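Side-chain contact in transcriptional regulator, Crp/Fnr family (PDB 3DV8), which probably binds DNA through a C-terminal helix-turn-helix domain and regulates transcription, perhaps in response to a ligand of its cyclic nucleotide-binding domain: residues S154-E159 with I206-S211. Numbering follows the deposited sequence.
Sequences SFLLEE and ITILDS
Leu156 meets Ile206 and Ile208 in the hydrophobic core of the winged helix-turn-helix domain expected of a Crp/Fnr regulator, where helix 148-163 packs against the middle strand, 205-208, of the small antiparallel sheet. The apolar part of the contact centres on Leu156, which points at the strand. The Ile208 side chain crosses it at a slant, its CD1 lying 3.9 Å from Leu156 CB and 4.0 Å from Leu156 CD1, so that one methyl covers both the root and one branch of the leucine. The bend in the isoleucine chain (chi2 -47°) brings its CD1 up to the Leu156 CD1 branch, which an extended chain would leave farther off. The other branch, Leu156 CD2, faces Ile206 CD1 more loosely at 4.4 Å. Val199 of the adjoining strand touches both Leu156 and Ile208, and Ile175 of helix 172-179 packs on Ile206.

Beyond the strand the contact becomes mixed and more exposed. Asp210 is the N-cap of helix 211-219, its OD1 accepting a hydrogen bond from Arg213 N, and Leu157 lies against that helix, touching Leu214, Glu215 and Gln218. No hydrogen bond joins the two segments; at this edge the methyl Leu157 CD2 makes a van der Waals contact with the hydroxyl Ser211 OG at 3.4 Å.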
ATOM      1  N   SER A 154     -18.948   2.912   8.060  1.00 57.72           N
ATOM      2  CA  SER A 154     -18.447   1.770   7.288  1.00 58.22           C
ATOM      3  C   SER A 154     -17.934   0.625   8.174  1.00 57.74           C
ATOM      4  O   SER A 154     -18.175  -0.549   7.877  1.00 58.06           O
ATOM      5  CB  SER A 154     -17.329   2.233   6.347  1.00 58.64           C
ATOM      6  OG  SER A 154     -16.938   1.187   5.490  1.00 61.77           O
ATOM      7  N   PHE A 155     -17.222   0.975   9.248  1.00 57.58           N
ATOM      8  CA  PHE A 155     -16.699  -0.012  10.192  1.00 57.60           C
ATOM      9  C   PHE A 155     -17.831  -0.718  10.954  1.00 58.09           C
ATOM     10  O   PHE A 155     -17.807  -1.954  11.090  1.00 58.46           O
ATOM     11  CB  PHE A 155     -15.698   0.609  11.171  1.00 57.34           C
ATOM     12  CG  PHE A 155     -15.275  -0.332  12.251  1.00 57.27           C
ATOM     13  CD1 PHE A 155     -14.253  -1.245  12.021  1.00 59.21           C
ATOM     14  CD2 PHE A 155     -15.954  -0.359  13.487  1.00 59.16           C
ATOM     15  CE1 PHE A 155     -13.880  -2.171  13.009  1.00 60.51           C
ATOM     16  CE2 PHE A 155     -15.597  -1.278  14.491  1.00 59.12           C
ATOM     17  CZ  PHE A 155     -14.543  -2.174  14.262  1.00 59.88           C
ATOM     18  N   LEU A 156     -18.790   0.056  11.469  1.00 58.12           N
ATOM     19  CA  LEU A 156     -19.939  -0.514  12.200  1.00 58.66           C
ATOM     20  C   LEU A 156     -20.710  -1.538  11.354  1.00 58.94           C
ATOM     21  O   LEU A 156     -21.120  -2.569  11.876  1.00 58.15           O
ATOM     22  CB  LEU A 156     -20.872   0.579  12.737  1.00 58.14           C
ATOM     23  CG  LEU A 156     -20.315   1.535  13.805  1.00 56.60           C
ATOM     24  CD1 LEU A 156     -21.374   2.595  14.161  1.00 53.09           C
ATOM     25  CD2 LEU A 156     -19.816   0.807  15.063  1.00 50.54           C
ATOM     26  N   LEU A 157     -20.860  -1.259  10.053  1.00 60.42           N
ATOM     27  CA  LEU A 157     -21.484  -2.196   9.097  1.00 60.93           C
ATOM     28  C   LEU A 157     -20.610  -3.452   8.849  1.00 61.52           C
ATOM     29  O   LEU A 157     -21.145  -4.550   8.657  1.00 60.93           O
ATOM     30  CB  LEU A 157     -21.823  -1.488   7.775  1.00 61.04           C
ATOM     31  CG  LEU A 157     -22.925  -0.420   7.870  1.00 60.85           C
ATOM     32  CD1 LEU A 157     -22.909   0.502   6.680  1.00 57.81           C
ATOM     33  CD2 LEU A 157     -24.305  -1.057   8.050  1.00 58.64           C
ATOM     34  N   GLU A 158     -19.284  -3.299   8.860  1.00 62.77           N
ATOM     35  CA  GLU A 158     -18.387  -4.447   8.698  1.00 63.32           C
ATOM     36  C   GLU A 158     -18.452  -5.356   9.916  1.00 63.55           C
ATOM     37  O   GLU A 158     -18.653  -6.562   9.748  1.00 64.68           O
ATOM     38  CB  GLU A 158     -16.928  -4.035   8.471  1.00 64.02           C
ATOM     39  CG  GLU A 158     -15.996  -5.220   8.072  1.00 64.13           C
ATOM     40  CD  GLU A 158     -14.509  -4.866   8.058  1.00 65.42           C
ATOM     41  OE1 GLU A 158     -14.140  -3.675   8.117  1.00 71.78           O
ATOM     42  OE2 GLU A 158     -13.698  -5.806   7.982  1.00 72.43           O
ATOM     43  N   GLU A 159     -18.253  -4.794  11.116  1.00 63.16           N
ATOM     44  CA  GLU A 159     -18.279  -5.598  12.362  1.00 63.36           C
ATOM     45  C   GLU A 159     -19.584  -6.349  12.586  1.00 62.64           C
ATOM     46  O   GLU A 159     -19.550  -7.511  13.002  1.00 62.71           O
ATOM     47  CB  GLU A 159     -17.942  -4.791  13.628  1.00 64.05           C
ATOM     48  CG  GLU A 159     -16.472  -4.659  13.968  1.00 66.55           C
ATOM     49  CD  GLU A 159     -15.824  -5.921  14.529  1.00 66.62           C
ATOM     50  OE1 GLU A 159     -15.694  -6.926  13.808  1.00 78.13           O
ATOM     51  OE2 GLU A 159     -15.364  -5.894  15.686  1.00 60.34           O
ATOM     52  N   ILE A 206     -22.415  -1.184  21.716  1.00 56.59           N
ATOM     53  CA  ILE A 206     -22.923  -0.289  20.676  1.00 55.67           C
ATOM     54  C   ILE A 206     -23.954  -1.136  19.912  1.00 54.45           C
ATOM     55  O   ILE A 206     -23.614  -2.207  19.405  1.00 54.62           O
ATOM     56  CB  ILE A 206     -21.826   0.194  19.690  1.00 55.55           C
ATOM     57  CG1 ILE A 206     -20.585   0.709  20.425  1.00 56.38           C
ATOM     58  CG2 ILE A 206     -22.387   1.288  18.762  1.00 56.13           C
ATOM     59  CD1 ILE A 206     -19.466   1.142  19.477  1.00 56.19           C
ATOM     60  N   THR A 207     -25.208  -0.695  19.883  1.00 53.50           N
ATOM     61  CA  THR A 207     -26.272  -1.402  19.176  1.00 53.46           C
ATOM     62  C   THR A 207     -26.621  -0.577  17.952  1.00 54.12           C
ATOM     63  O   THR A 207     -26.987   0.585  18.089  1.00 54.83           O
ATOM     64  CB  THR A 207     -27.522  -1.583  20.046  1.00 53.33           C
ATOM     65  OG1 THR A 207     -27.140  -2.158  21.299  1.00 51.72           O
ATOM     66  CG2 THR A 207     -28.552  -2.468  19.336  1.00 49.69           C
ATOM     67  N   ILE A 208     -26.517  -1.176  16.769  1.00 54.74           N
ATOM     68  CA  ILE A 208     -26.834  -0.491  15.513  1.00 54.85           C
ATOM     69  C   ILE A 208     -28.358  -0.450  15.420  1.00 54.89           C
ATOM     70  O   ILE A 208     -29.005  -1.501  15.437  1.00 54.48           O
ATOM     71  CB  ILE A 208     -26.221  -1.210  14.262  1.00 55.00           C
ATOM     72  CG1 ILE A 208     -24.714  -1.499  14.440  1.00 54.57           C
ATOM     73  CG2 ILE A 208     -26.484  -0.417  12.993  1.00 55.55           C
ATOM     74  CD1 ILE A 208     -23.895  -0.358  14.956  1.00 51.38           C
ATOM     75  N   LEU A 209     -28.917   0.762  15.374  1.00 55.34           N
ATOM     76  CA  LEU A 209     -30.365   0.974  15.311  1.00 55.72           C
ATOM     77  C   LEU A 209     -30.860   1.097  13.869  1.00 56.46           C
ATOM     78  O   LEU A 209     -31.882   0.498  13.534  1.00 57.00           O
ATOM     79  CB  LEU A 209     -30.785   2.196  16.139  1.00 55.02           C
ATOM     80  CG  LEU A 209     -30.560   2.138  17.652  1.00 53.55           C
ATOM     81  CD1 LEU A 209     -30.960   3.462  18.263  1.00 50.20           C
ATOM     82  CD2 LEU A 209     -31.320   1.001  18.313  1.00 48.46           C
ATOM     83  N   ASP A 210     -30.159   1.869  13.029  1.00 57.16           N
ATOM     84  CA  ASP A 210     -30.543   2.039  11.616  1.00 57.16           C
ATOM     85  C   ASP A 210     -29.371   1.669  10.691  1.00 57.83           C
ATOM     86  O   ASP A 210     -28.501   2.494  10.365  1.00 57.33           O
ATOM     87  CB  ASP A 210     -31.095   3.448  11.356  1.00 57.44           C
ATOM     88  CG  ASP A 210     -32.000   3.512  10.118  1.00 58.67           C
ATOM     89  OD1 ASP A 210     -31.730   2.835   9.096  1.00 58.10           O
ATOM     90  OD2 ASP A 210     -33.004   4.249  10.173  1.00 60.97           O
ATOM     91  N   SER A 211     -29.376   0.399  10.290  1.00 59.12           N
ATOM     92  CA  SER A 211     -28.385  -0.161   9.382  1.00 61.36           C
ATOM     93  C   SER A 211     -28.521   0.410   7.947  1.00 62.07           C
ATOM     94  O   SER A 211     -27.514   0.570   7.252  1.00 62.23           O
ATOM     95  CB  SER A 211     -28.493  -1.687   9.370  1.00 61.09           C
ATOM     96  OG  SER A 211     -27.393  -2.253   8.689  1.00 64.61           O
TER